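Local coordinates for CcbJ (PDB 4HGZ), which probably transfers a methyl group from S-adenosyl-L-methionine to a nitrogen atom of its substrate, at residues C[65-70]-C[128-133]; C[148-153]-C[240-245]; C[167-172]-C[263-268]; C[246-251]-C[267-272]. One frame throughout, in Å; residues are numbered along the deposited sequence.

Contact 1 (C[65-70]-C[128-133])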
loop_
_atom_site.group_PDB
_atom_site.type_symbol
_atom_site.label_atom_id
_atom_site.label_comp_id
_atom_site.label_asym_id
_atom_site.label_seq_id
_atom_site.Cartn_x
_atom_site.Cartn_y
_atom_site.Cartn_z
ATOM N N PRO C 65 -37.431 -28.701 13.200
ATOM C CA PRO C 65 -36.512 -28.001 14.116
ATOM C C PRO C 65 -35.088 -27.825 13.588
ATOM O O PRO C 65 -34.561 -28.697 12.893
ATOM C CB PRO C 65 -36.495 -28.902 15.356
ATOM C CG PRO C 65 -36.810 -30.285 14.835
ATOM C CD PRO C 65 -37.469 -30.150 13.468
ATOM N N VAL C 66 -34.467 -26.706 13.938
ATOM C CA VAL C 66 -33.112 -26.431 13.494
ATOM C C VAL C 66 -32.168 -26.301 14.676
ATOM O O VAL C 66 -32.586 -25.984 15.790
ATOM C CB VAL C 66 -33.037 -25.140 12.652
ATOM C CG1 VAL C 66 -34.010 -25.213 11.484
ATOM C CG2 VAL C 66 -33.342 -23.929 13.516
ATOM N N LEU C 67 -30.886 -26.534 14.419
ATOM C CA LEU C 67 -29.872 -26.467 15.454
ATOM C C LEU C 67 -28.896 -25.348 15.129
ATOM O O LEU C 67 -28.289 -25.354 14.062
ATOM C CB LEU C 67 -29.121 -27.794 15.517
ATOM C CG LEU C 67 -28.058 -27.941 16.602
ATOM C CD1 LEU C 67 -28.717 -28.283 17.923
ATOM C CD2 LEU C 67 -27.048 -29.014 16.217
ATOM N N GLU C 68 -28.758 -24.378 16.031
ATOM C CA GLU C 68 -27.743 -23.352 15.863
ATOM C C GLU C 68 -26.503 -23.660 16.705
ATOM O O GLU C 68 -26.572 -23.724 17.929
ATOM C CB GLU C 68 -28.254 -21.939 16.186
ATOM C CG GLU C 68 -27.148 -20.898 15.931
ATOM C CD GLU C 68 -27.538 -19.447 16.199
ATOM O OE1 GLU C 68 -28.655 -19.195 16.703
ATOM O OE2 GLU C 68 -26.701 -18.553 15.906
ATOM N N LEU C 69 -25.371 -23.860 16.039
ATOM C CA LEU C 69 -24.107 -23.977 16.731
ATOM C C LEU C 69 -23.627 -22.572 17.068
ATOM O O LEU C 69 -23.531 -21.727 16.188
ATOM C CB LEU C 69 -23.088 -24.655 15.832
ATOM C CG LEU C 69 -23.483 -26.023 15.299
ATOM C CD1 LEU C 69 -22.312 -26.658 14.576
ATOM C CD2 LEU C 69 -23.923 -26.901 16.442
ATOM N N GLY C 70 -23.340 -22.315 18.340
ATOM C CA GLY C 70 -22.844 -21.009 18.769
ATOM C C GLY C 70 -23.946 -19.984 18.820
ATOM O O GLY C 70 -23.862 -18.933 18.195
ATOM N N GLN C 128 -32.517 -37.214 17.974
ATOM C CA GLN C 128 -33.005 -36.006 17.335
ATOM C C GLN C 128 -32.283 -35.751 16.026
ATOM O O GLN C 128 -31.049 -35.803 15.961
ATOM C CB GLN C 128 -32.800 -34.794 18.237
ATOM C CG GLN C 128 -33.455 -33.534 17.691
ATOM C CD GLN C 128 -34.976 -33.659 17.638
ATOM O OE1 GLN C 128 -35.640 -33.743 18.679
ATOM N NE2 GLN C 128 -35.535 -33.677 16.426
ATOM N N ARG C 129 -33.053 -35.470 14.984
ATOM C CA ARG C 129 -32.484 -35.008 13.727
ATOM C C ARG C 129 -33.032 -33.632 13.425
ATOM O O ARG C 129 -34.065 -33.237 13.966
ATOM C CB ARG C 129 -32.797 -35.979 12.601
ATOM C CG ARG C 129 -32.156 -37.334 12.807
ATOM C CD ARG C 129 -30.648 -37.239 12.729
ATOM N NE ARG C 129 -30.047 -38.552 12.909
ATOM C CZ ARG C 129 -29.675 -39.035 14.088
ATOM N NH1 ARG C 129 -29.834 -38.306 15.189
ATOM N NH2 ARG C 129 -29.145 -40.245 14.165
ATOM N N TYR C 130 -32.323 -32.895 12.581
ATOM C CA TYR C 130 -32.687 -31.518 12.300
ATOM C C TYR C 130 -32.806 -31.280 10.805
ATOM O O TYR C 130 -32.272 -32.043 9.993
ATOM C CB TYR C 130 -31.641 -30.577 12.885
ATOM C CG TYR C 130 -31.568 -30.607 14.386
ATOM C CD1 TYR C 130 -32.254 -29.671 15.148
ATOM C CD2 TYR C 130 -30.815 -31.570 15.047
ATOM C CE1 TYR C 130 -32.197 -29.689 16.532
ATOM C CE2 TYR C 130 -30.749 -31.597 16.436
ATOM C CZ TYR C 130 -31.446 -30.654 17.170
ATOM O OH TYR C 130 -31.402 -30.667 18.543
ATOM N N SER C 131 -33.506 -30.209 10.451
ATOM C CA SER C 131 -33.758 -29.870 9.056
ATOM C C SER C 131 -32.635 -28.982 8.578
ATOM O O SER C 131 -32.282 -28.978 7.403
ATOM C CB SER C 131 -35.087 -29.130 8.926
ATOM O OG SER C 131 -35.034 -27.893 9.617
ATOM N N VAL C 132 -32.063 -28.237 9.514
ATOM C CA VAL C 132 -30.973 -27.332 9.213
ATOM C C VAL C 132 -30.043 -27.242 10.413
ATOM O O VAL C 132 -30.492 -27.053 11.547
ATOM C CB VAL C 132 -31.501 -25.927 8.928
ATOM C CG1 VAL C 132 -30.363 -25.000 8.519
ATOM C CG2 VAL C 132 -32.571 -25.975 7.869
ATOM N N VAL C 133 -28.746 -27.386 10.173
ATOM C CA VAL C 133 -27.766 -27.104 11.214
ATOM C C VAL C 133 -26.982 -25.916 10.714
ATOM O O VAL C 133 -26.532 -25.915 9.562
ATOM C CB VAL C 133 -26.807 -28.277 11.435
ATOM C CG1 VAL C 133 -25.802 -27.921 12.481
ATOM C CG2 VAL C 133 -27.577 -29.544 11.831
#
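Tyr130 turns one face of its ring to Leu67, the principal side-chain contact between 65-70 and 128-133. Leu67 CB sits over the middle of that face, 3.7 Å from the Tyr130 ring centroid and 13° off the ring normal, a CH-pi contact. Because Leu67 CG is anti to the backbone N (chi1 -177°), the branch runs on across the phenol, and CD1 ends 3.6 Å from Tyr130 OH. That hydroxyl is hydrogen-bonded to His88 ND1 on strand 87-91, whose ring meets the phenol nearly at right angles, so the tyrosine also ties in a third strand.

The backbone bonds run the parallel way. Ser131 N gives its hydrogen to Pro65 O at 3.1 Å, and Leu67 N to Val132 O at 2.9 Å. A CA-H...O contact of 3.4 Å, from Val133 CA to Leu67 O, continues the pairing.

Apolar packing flanks this ladder on both faces. Val66 and Val132 lie side by side, CG1 of the first 3.7 Å from CB of the second, with Val57 of helix 50-61 against both. Leu67 and Val133 point together to the other face, where CD2 of the leucine is 4.1 Å from CG1 of the valine and helix 146-159 covers them.

Two neighbouring parallel strands with helices over both faces are the core of the Rossmann-like methyltransferase fold. Leu69, on the strand leading toward the cofactor site, has its side chain about 4 Å from that of Phe120, which binds S-adenosyl-L-homocysteine.

Contact 2 (C[148-153]-C[240-245])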
loop_
_atom_site.group_PDB
_atom_site.type_symbol
_atom_site.label_atom_id
_atom_site.label_comp_id
_atom_site.label_asym_id
_atom_site.label_seq_id
_atom_site.Cartn_x
_atom_site.Cartn_y
_atom_site.Cartn_z
ATOM N N GLU C 148 -10.492 -30.382 13.483
ATOM C CA GLU C 148 -11.625 -30.107 14.353
ATOM C C GLU C 148 -12.804 -29.623 13.522
ATOM O O GLU C 148 -13.949 -29.985 13.797
ATOM C CB GLU C 148 -11.283 -29.082 15.439
ATOM C CG GLU C 148 -10.301 -29.560 16.502
ATOM C CD GLU C 148 -8.839 -29.247 16.141
ATOM O OE1 GLU C 148 -8.398 -29.542 14.999
ATOM O OE2 GLU C 148 -8.125 -28.698 17.009
ATOM N N GLN C 149 -12.521 -28.820 12.496
ATOM C CA GLN C 149 -13.588 -28.250 11.669
ATOM C C GLN C 149 -14.255 -29.317 10.812
ATOM O O GLN C 149 -15.482 -29.408 10.748
ATOM C CB GLN C 149 -13.070 -27.080 10.828
ATOM C CG GLN C 149 -12.730 -25.867 11.692
ATOM C CD GLN C 149 -11.979 -24.778 10.953
ATOM O OE1 GLN C 149 -11.530 -24.953 9.811
ATOM N NE2 GLN C 149 -11.835 -23.638 11.606
ATOM N N ILE C 150 -13.445 -30.141 10.166
ATOM C CA ILE C 150 -13.979 -31.312 9.494
ATOM C C ILE C 150 -14.864 -32.147 10.441
ATOM O O ILE C 150 -16.015 -32.435 10.128
ATOM C CB ILE C 150 -12.853 -32.170 8.934
ATOM C CG1 ILE C 150 -12.083 -31.378 7.878
ATOM C CG2 ILE C 150 -13.404 -33.469 8.372
ATOM C CD1 ILE C 150 -10.967 -32.161 7.228
ATOM N N ASP C 151 -14.338 -32.510 11.608
ATOM C CA ASP C 151 -15.128 -33.284 12.572
ATOM C C ASP C 151 -16.458 -32.603 12.830
ATOM O O ASP C 151 -17.504 -33.249 12.839
ATOM C CB ASP C 151 -14.388 -33.453 13.895
ATOM C CG ASP C 151 -13.199 -34.382 13.781
ATOM O OD1 ASP C 151 -13.034 -34.998 12.710
ATOM O OD2 ASP C 151 -12.430 -34.503 14.765
ATOM N N CYS C 152 -16.420 -31.293 13.044
ATOM C CA CYS C 152 -17.636 -30.564 13.327
ATOM C C CYS C 152 -18.622 -30.695 12.164
ATOM O O CYS C 152 -19.803 -31.021 12.359
ATOM C CB CYS C 152 -17.331 -29.103 13.604
ATOM S SG CYS C 152 -18.804 -28.113 13.890
ATOM N N MET C 153 -18.138 -30.458 10.951
ATOM C CA MET C 153 -19.005 -30.578 9.782
ATOM C C MET C 153 -19.636 -31.959 9.758
ATOM O O MET C 153 -20.823 -32.110 9.444
ATOM C CB MET C 153 -18.226 -30.309 8.485
ATOM C CG MET C 153 -17.489 -28.961 8.486
ATOM S SD MET C 153 -16.600 -28.603 6.960
ATOM C CE MET C 153 -17.921 -27.838 6.041
ATOM N N ALA C 240 -15.669 -30.168 3.529
ATOM C CA ALA C 240 -17.047 -30.629 3.475
ATOM C C ALA C 240 -17.146 -31.999 2.796
ATOM O O ALA C 240 -17.830 -32.894 3.292
ATOM C CB ALA C 240 -17.915 -29.614 2.761
ATOM N N ASN C 241 -16.473 -32.169 1.661
ATOM C CA ASN C 241 -16.504 -33.473 1.003
ATOM C C ASN C 241 -16.012 -34.554 1.957
ATOM O O ASN C 241 -16.690 -35.553 2.177
ATOM C CB ASN C 241 -15.696 -33.489 -0.301
ATOM C CG ASN C 241 -16.211 -32.487 -1.322
ATOM O OD1 ASN C 241 -17.290 -31.913 -1.151
ATOM N ND2 ASN C 241 -15.435 -32.267 -2.395
ATOM N N VAL C 242 -14.833 -34.352 2.531
ATOM C CA VAL C 242 -14.306 -35.316 3.475
ATOM C C VAL C 242 -15.345 -35.631 4.559
ATOM O O VAL C 242 -15.549 -36.785 4.903
ATOM C CB VAL C 242 -12.978 -34.833 4.098
ATOM C CG1 VAL C 242 -12.559 -35.738 5.244
ATOM C CG2 VAL C 242 -11.901 -34.810 3.044
ATOM N N ALA C 243 -16.014 -34.601 5.069
ATOM C CA ALA C 243 -17.084 -34.760 6.063
ATOM C C ALA C 243 -18.369 -35.389 5.518
ATOM O O ALA C 243 -19.353 -35.508 6.243
ATOM C CB ALA C 243 -17.406 -33.413 6.709
ATOM N N GLY C 244 -18.367 -35.783 4.247
ATOM C CA GLY C 244 -19.567 -36.344 3.609
ATOM C C GLY C 244 -20.612 -35.323 3.155
ATOM O O GLY C 244 -21.782 -35.661 2.992
ATOM N N LEU C 245 -20.194 -34.076 2.942
ATOM C CA LEU C 245 -21.109 -33.014 2.530
ATOM C C LEU C 245 -20.745 -32.511 1.141
ATOM O O LEU C 245 -19.589 -32.604 0.739
ATOM C CB LEU C 245 -21.038 -31.839 3.507
ATOM C CG LEU C 245 -21.623 -32.003 4.904
ATOM C CD1 LEU C 245 -21.195 -30.829 5.790
ATOM C CD2 LEU C 245 -23.133 -32.118 4.824
#
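Met153 reaches over to Ala240, Ala243 and Leu245, touching different partners with the two ends of its side chain. Its first two torsions run the chain outward from helix 146-159, with CG anti to the carbonyl carbon (chi1 -54°) and SD anti to CA. The bend comes at the thioether, where chi3 of 87° turns the methyl group toward Ala240, leaving Met153 CE 3.7 Å from Ala240 CB. At the root of the side chain, Met153 CB is 3.7 Å from Ala243 CB and 4.0 Å from Leu245 CD1, so the methionine is wedged along the end of helix 233-242 and the turn that follows it.

One turn back, Ile150 meets Val242 branch to branch. In both residues the touching methyl is the one standing opposite the backbone N: Ile150 CG2 is 4.0 Å from Val242 CG1. The carbonyl O of Ile150 lies 3.8 Å from Ala243 CB, which points toward 148-153. Both Ile150 and Val242 also face a second subunit, packing on its Leu238 and Val242 respectively.

The helix on the 240-245 side closes in a Schellman motif. Gly244 has a positive phi of 79°, and the amides of Leu245 and Gly244 turn back to the carbonyls of Ala240 and Asn241. Ala243 O is taken by Arg157 NH1, farther along helix 146-159.

No hydrogen bond joins the two segments. The amides of Cys152 and Met153 bond within their own helix, to the carbonyls of Glu148 and Gln149, and the interface itself rests on methyl, methylene and thioether groups, an apolar seam that extends toward the subunit boundary.

Contact 3 (C[167-172]-C[263-268])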
loop_
_atom_site.group_PDB
_atom_site.type_symbol
_atom_site.label_atom_id
_atom_site.label_comp_id
_atom_site.label_asym_id
_atom_site.label_seq_id
_atom_site.Cartn_x
_atom_site.Cartn_y
_atom_site.Cartn_z
ATOM N N VAL C 167 -25.483 -25.024 7.053
ATOM C CA VAL C 167 -25.261 -23.662 6.594
ATOM C C VAL C 167 -24.241 -22.979 7.478
ATOM O O VAL C 167 -24.405 -22.948 8.691
ATOM C CB VAL C 167 -26.567 -22.841 6.675
ATOM C CG1 VAL C 167 -26.322 -21.410 6.213
ATOM C CG2 VAL C 167 -27.662 -23.494 5.852
ATOM N N VAL C 168 -23.196 -22.428 6.873
ATOM C CA VAL C 168 -22.181 -21.686 7.610
ATOM C C VAL C 168 -22.012 -20.311 6.992
ATOM O O VAL C 168 -22.233 -20.123 5.802
ATOM C CB VAL C 168 -20.781 -22.371 7.564
ATOM C CG1 VAL C 168 -20.866 -23.813 7.997
ATOM C CG2 VAL C 168 -20.214 -22.299 6.185
ATOM N N GLN C 169 -21.603 -19.358 7.810
ATOM C CA GLN C 169 -21.262 -18.050 7.347
ATOM C C GLN C 169 -19.886 -17.751 7.880
ATOM O O GLN C 169 -19.686 -17.703 9.094
ATOM C CB GLN C 169 -22.253 -17.039 7.902
ATOM C CG GLN C 169 -21.829 -15.586 7.731
ATOM C CD GLN C 169 -22.787 -14.651 8.409
ATOM O OE1 GLN C 169 -23.041 -14.758 9.617
ATOM N NE2 GLN C 169 -23.353 -13.734 7.632
ATOM N N CYS C 170 -18.939 -17.538 6.975
ATOM C CA CYS C 170 -17.533 -17.395 7.342
ATOM C C CYS C 170 -16.870 -16.244 6.610
ATOM O O CYS C 170 -17.225 -15.938 5.481
ATOM C CB CYS C 170 -16.768 -18.663 6.971
ATOM S SG CYS C 170 -17.471 -20.171 7.552
ATOM N N LEU C 171 -15.876 -15.633 7.243
ATOM C CA LEU C 171 -15.070 -14.625 6.572
ATOM C C LEU C 171 -14.428 -15.224 5.329
ATOM O O LEU C 171 -14.045 -16.391 5.312
ATOM C CB LEU C 171 -14.006 -14.069 7.517
ATOM C CG LEU C 171 -12.876 -15.008 7.927
ATOM C CD1 LEU C 171 -11.723 -14.866 6.954
ATOM C CD2 LEU C 171 -12.416 -14.679 9.338
ATOM N N ASN C 172 -14.339 -14.418 4.281
ATOM C CA ASN C 172 -13.796 -14.843 2.997
ATOM C C ASN C 172 -12.444 -14.160 2.819
ATOM O O ASN C 172 -12.374 -12.965 2.547
ATOM C CB ASN C 172 -14.772 -14.417 1.900
ATOM C CG ASN C 172 -14.233 -14.646 0.493
ATOM O OD1 ASN C 172 -13.807 -15.748 0.142
ATOM N ND2 ASN C 172 -14.292 -13.598 -0.338
ATOM N N SER C 263 -16.123 -10.187 -1.837
ATOM C CA SER C 263 -17.077 -10.383 -0.763
ATOM C C SER C 263 -16.335 -10.601 0.541
ATOM O O SER C 263 -15.461 -11.467 0.630
ATOM C CB SER C 263 -17.981 -11.578 -1.055
ATOM O OG SER C 263 -18.769 -11.378 -2.219
ATOM N N ARG C 264 -16.679 -9.823 1.559
ATOM C CA ARG C 264 -16.020 -9.968 2.849
ATOM C C ARG C 264 -16.389 -11.299 3.518
ATOM O O ARG C 264 -15.572 -11.907 4.220
ATOM C CB ARG C 264 -16.310 -8.764 3.747
ATOM C CG ARG C 264 -15.484 -7.512 3.391
ATOM C CD ARG C 264 -15.937 -6.272 4.162
ATOM N NE ARG C 264 -16.342 -6.573 5.540
ATOM C CZ ARG C 264 -15.503 -6.711 6.567
ATOM N NH1 ARG C 264 -14.190 -6.582 6.377
ATOM N NH2 ARG C 264 -15.980 -6.982 7.784
ATOM N N TYR C 265 -17.602 -11.770 3.264
ATOM C CA TYR C 265 -18.054 -13.038 3.839
ATOM C C TYR C 265 -18.643 -13.939 2.783
ATOM O O TYR C 265 -18.869 -13.523 1.652
ATOM C CB TYR C 265 -19.109 -12.793 4.929
ATOM C CG TYR C 265 -18.497 -12.279 6.194
ATOM C CD1 TYR C 265 -18.128 -13.155 7.213
ATOM C CD2 TYR C 265 -18.248 -10.922 6.366
ATOM C CE1 TYR C 265 -17.547 -12.689 8.381
ATOM C CE2 TYR C 265 -17.654 -10.448 7.533
ATOM C CZ TYR C 265 -17.309 -11.340 8.532
ATOM O OH TYR C 265 -16.729 -10.885 9.687
ATOM N N HIS C 266 -18.899 -15.182 3.156
ATOM C CA HIS C 266 -19.797 -15.988 2.364
ATOM C C HIS C 266 -20.754 -16.762 3.254
ATOM O O HIS C 266 -20.507 -16.959 4.438
ATOM C CB HIS C 266 -19.048 -16.920 1.428
ATOM C CG HIS C 266 -18.237 -17.963 2.129
ATOM N ND1 HIS C 266 -18.740 -19.206 2.446
ATOM C CD2 HIS C 266 -16.946 -17.961 2.538
ATOM C CE1 HIS C 266 -17.800 -19.916 3.044
ATOM N NE2 HIS C 266 -16.701 -19.186 3.107
ATOM N N VAL C 267 -21.874 -17.147 2.664
ATOM C CA VAL C 267 -22.824 -18.022 3.291
ATOM C C VAL C 267 -22.875 -19.240 2.389
ATOM O O VAL C 267 -23.125 -19.128 1.192
ATOM C CB VAL C 267 -24.196 -17.366 3.363
ATOM C CG1 VAL C 267 -25.249 -18.377 3.757
ATOM C CG2 VAL C 267 -24.172 -16.207 4.325
ATOM N N SER C 268 -22.606 -20.401 2.958
ATOM C CA SER C 268 -22.532 -21.618 2.177
ATOM C C SER C 268 -23.559 -22.614 2.679
ATOM O O SER C 268 -23.786 -22.738 3.887
ATOM C CB SER C 268 -21.126 -22.218 2.262
ATOM O OG SER C 268 -20.149 -21.263 1.890
#
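Leu171 and Tyr265 meet near one end of an antiparallel strand pair, 167-171 with 265-268, their N-to-C directions 168° apart. This is the pairing through which the last strand of the chain enters the otherwise parallel Rossmann-like methyltransferase sheet. The CB of Tyr265 starts away from the partner strand, yet its ring folds back obliquely over the neighbouring backbone: CD1 is 3.3 Å from Leu171 N, and CE1 is 3.9 Å from Leu171 CB. The leucine's own end leads off in another direction.

On the face shared by Cys170 and His266, CG of the histidine lies between the backbone N and the carbonyl carbon (chi1 65°). This leans the imidazole toward its cross-strand partner, with NE2 3.9 Å from Cys170 CB. The thiol stands obliquely to the ring, 5.1 Å from SG to the His266 centroid. The other ring nitrogen, ND1, makes a weak hydrogen bond to Ser268 OG, two residues on along the strand.

The other face carries Gln169 beside Val267, CB of the glutamine 4.1 Å from CG2 of the valine. Gln169 OE1 accepts a hydrogen bond from Phe137 N, and its side chain is about 5 Å from that of Arg75, which binds S-adenosyl-L-homocysteine. Val167 CG1 and Val267 CG1, 4.0 Å apart, extend this packing toward helix 50-61.

Val168 with Ser268 and Cys170 with His266 form the hydrogen-bonded pairs. Beyond the strands, Asn172 adds a side-chain bond: its ND2 points at Ser263 O, 2.6 Å away, with the oxygen in the amide plane, the nitrogen in the carbonyl plane, and an N-H...O angle of 169°.

Contact 4 (C[246-251]-C[267-272])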
loop_
_atom_site.group_PDB
_atom_site.type_symbol
_atom_site.label_atom_id
_atom_site.label_comp_id
_atom_site.label_asym_id
_atom_site.label_seq_id
_atom_site.Cartn_x
_atom_site.Cartn_y
_atom_site.Cartn_z
ATOM N N GLU C 246 -21.723 -31.968 0.418
ATOM C CA GLU C 246 -21.466 -31.342 -0.890
ATOM C C GLU C 246 -22.134 -29.969 -1.001
ATOM O O GLU C 246 -23.274 -29.784 -0.575
ATOM C CB GLU C 246 -21.890 -32.252 -2.056
ATOM C CG GLU C 246 -23.399 -32.299 -2.309
ATOM C CD GLU C 246 -23.817 -33.409 -3.273
ATOM O OE1 GLU C 246 -22.928 -34.035 -3.893
ATOM O OE2 GLU C 246 -25.038 -33.654 -3.406
ATOM N N LEU C 247 -21.411 -29.009 -1.572
ATOM C CA LEU C 247 -21.888 -27.635 -1.695
ATOM C C LEU C 247 -23.072 -27.544 -2.640
ATOM O O LEU C 247 -23.021 -28.076 -3.752
ATOM C CB LEU C 247 -20.765 -26.752 -2.222
ATOM C CG LEU C 247 -21.023 -25.255 -2.345
ATOM C CD1 LEU C 247 -21.168 -24.630 -0.968
ATOM C CD2 LEU C 247 -19.883 -24.609 -3.123
ATOM N N VAL C 248 -24.136 -26.871 -2.209
ATOM C CA VAL C 248 -25.270 -26.646 -3.103
ATOM C C VAL C 248 -25.433 -25.181 -3.488
ATOM O O VAL C 248 -25.981 -24.885 -4.543
ATOM C CB VAL C 248 -26.595 -27.196 -2.545
ATOM C CG1 VAL C 248 -26.559 -28.702 -2.542
ATOM C CG2 VAL C 248 -26.853 -26.669 -1.144
ATOM N N GLU C 249 -24.960 -24.266 -2.651
ATOM C CA GLU C 249 -24.996 -22.858 -3.031
ATOM C C GLU C 249 -24.125 -21.985 -2.146
ATOM O O GLU C 249 -23.897 -22.295 -0.975
ATOM C CB GLU C 249 -26.431 -22.336 -3.052
ATOM C CG GLU C 249 -27.183 -22.504 -1.748
ATOM C CD GLU C 249 -28.675 -22.233 -1.884
ATOM O OE1 GLU C 249 -29.177 -21.286 -1.241
ATOM O OE2 GLU C 249 -29.348 -22.971 -2.632
ATOM N N ARG C 250 -23.630 -20.895 -2.724
ATOM C CA ARG C 250 -22.829 -19.938 -1.986
ATOM C C ARG C 250 -23.251 -18.521 -2.330
ATOM O O ARG C 250 -23.364 -18.170 -3.503
ATOM C CB ARG C 250 -21.345 -20.106 -2.292
ATOM C CG ARG C 250 -20.494 -19.803 -1.084
ATOM C CD ARG C 250 -19.046 -19.583 -1.413
ATOM N NE ARG C 250 -18.429 -20.751 -2.018
ATOM C CZ ARG C 250 -18.068 -21.837 -1.350
ATOM N NH1 ARG C 250 -18.278 -21.921 -0.049
ATOM N NH2 ARG C 250 -17.507 -22.848 -1.994
ATOM N N HIS C 251 -23.474 -17.709 -1.304
ATOM C CA HIS C 251 -23.789 -16.298 -1.490
ATOM C C HIS C 251 -22.799 -15.448 -0.700
ATOM O O HIS C 251 -21.955 -15.972 0.031
ATOM C CB HIS C 251 -25.209 -15.993 -1.006
ATOM C CG HIS C 251 -26.209 -17.038 -1.372
ATOM N ND1 HIS C 251 -26.976 -16.964 -2.513
ATOM C CD2 HIS C 251 -26.579 -18.177 -0.741
ATOM C CE1 HIS C 251 -27.773 -18.016 -2.577
ATOM N NE2 HIS C 251 -27.551 -18.767 -1.513
ATOM N N VAL C 267 -21.874 -17.147 2.664
ATOM C CA VAL C 267 -22.824 -18.022 3.291
ATOM C C VAL C 267 -22.875 -19.240 2.389
ATOM O O VAL C 267 -23.125 -19.128 1.192
ATOM C CB VAL C 267 -24.196 -17.366 3.363
ATOM C CG1 VAL C 267 -25.249 -18.377 3.757
ATOM C CG2 VAL C 267 -24.172 -16.207 4.325
ATOM N N SER C 268 -22.606 -20.401 2.958
ATOM C CA SER C 268 -22.532 -21.618 2.177
ATOM C C SER C 268 -23.559 -22.614 2.679
ATOM O O SER C 268 -23.786 -22.738 3.887
ATOM C CB SER C 268 -21.126 -22.218 2.262
ATOM O OG SER C 268 -20.149 -21.263 1.890
ATOM N N VAL C 269 -24.176 -23.319 1.741
ATOM C CA VAL C 269 -25.188 -24.303 2.055
ATOM C C VAL C 269 -24.759 -25.663 1.514
ATOM O O VAL C 269 -24.493 -25.807 0.308
ATOM C CB VAL C 269 -26.527 -23.934 1.409
ATOM C CG1 VAL C 269 -27.616 -24.889 1.868
ATOM C CG2 VAL C 269 -26.884 -22.514 1.731
ATOM N N TYR C 270 -24.710 -26.654 2.405
ATOM C CA TYR C 270 -24.254 -28.001 2.067
ATOM C C TYR C 270 -25.351 -29.038 2.297
ATOM O O TYR C 270 -26.210 -28.867 3.177
ATOM C CB TYR C 270 -23.048 -28.375 2.930
ATOM C CG TYR C 270 -21.842 -27.490 2.749
ATOM C CD1 TYR C 270 -20.899 -27.759 1.766
ATOM C CD2 TYR C 270 -21.641 -26.386 3.561
ATOM C CE1 TYR C 270 -19.788 -26.958 1.606
ATOM C CE2 TYR C 270 -20.540 -25.580 3.404
ATOM C CZ TYR C 270 -19.617 -25.866 2.423
ATOM O OH TYR C 270 -18.513 -25.057 2.258
ATOM N N ARG C 271 -25.305 -30.111 1.507
ATOM C CA ARG C 271 -26.193 -31.256 1.663
ATOM C C ARG C 271 -25.356 -32.482 1.964
ATOM O O ARG C 271 -24.146 -32.481 1.766
ATOM C CB ARG C 271 -26.956 -31.545 0.372
ATOM C CG ARG C 271 -28.171 -30.697 0.123
ATOM C CD ARG C 271 -28.907 -31.201 -1.118
ATOM N NE ARG C 271 -27.999 -31.352 -2.255
ATOM C CZ ARG C 271 -28.328 -31.917 -3.412
ATOM N NH1 ARG C 271 -29.547 -32.406 -3.596
ATOM N NH2 ARG C 271 -27.431 -32.000 -4.386
ATOM N N ALA C 272 -26.016 -33.539 2.421
ATOM C CA ALA C 272 -25.379 -34.831 2.568
ATOM C C ALA C 272 -25.087 -35.345 1.171
ATOM O O ALA C 272 -25.875 -35.121 0.262
ATOM C CB ALA C 272 -26.305 -35.779 3.288
#
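Val267 exchanges backbone hydrogen bonds with His251 in both directions, each 2.9 Å between N of one residue and O of the other. The His251 ring turns along its own strand, where NE2 donates to Glu249 OE1 in the imidazole plane but well above the carboxylate plane, which would restrain the rotation of the ring.

At Ser268 the partner is Arg250. Its NH1 approaches OG with a bent, weak hydrogen bond, while NH2 is engaged in a salt bridge with Asp237. Leu247 CD1 lies over one face of the same guanidinium, offset toward its rim.

Val269 faces a classic beta bulge. Val269 O accepts from Val248 N at 2.8 Å. It also accepts, weakly, from Glu249 N, with 3.4 Å between Glu249 N and Val269 O, so two residues stand opposite one. The side chains follow: CG2 of Val269 runs alongside Glu249 CG at 3.5 Å, and its CG1 meets Val248 CG2.

Tyr270 receives Leu247 CD1 over its ring face, 4.1 Å from the centroid and 27° off the normal. Its OH is bonded to Asp237, the carboxylate that also holds Arg250.

Arg271 and Glu246 pair through both backbone bonds and a salt bridge, NH2 to OE2 at 3.1 Å, with carboxylate and guanidinium planes 30° apart. The pair lies toward the solvent side of the sheet edge.

Helix 233-242 covers the face of Leu247 and Tyr270, and Phe56 of helix 50-61 covers that of Val267 and Val269. Strand 164-171 flanks 265-272 on its other side, while 245-251 is the outermost strand within the chain.

Three of the four contacts follow one another across a single mixed sheet. Contact 1 joins strands 66-69 and 130-135, contact 3 joins 164-171 to 265-272, and contact 4 adds 245-251 at the edge. A probable hydrogen bond from Val167 N to Val133 O connects contacts 1 and 3, whose centres are about 19 Å apart. Contacts 3 and 4 share Val267 and Ser268. Contact 2 packs helices against this sheet, touching contact 1 through Cys152 and contact 4 through Ala240 and Leu245. Contact 1 closes first along the chain; contacts 2 and 3 interleave; contact 4 opens after contact 2 has closed and ends on the same strand as contact 3. Strands 245-251 and 265-272, late in the chain, extend the sheet beyond 164-171.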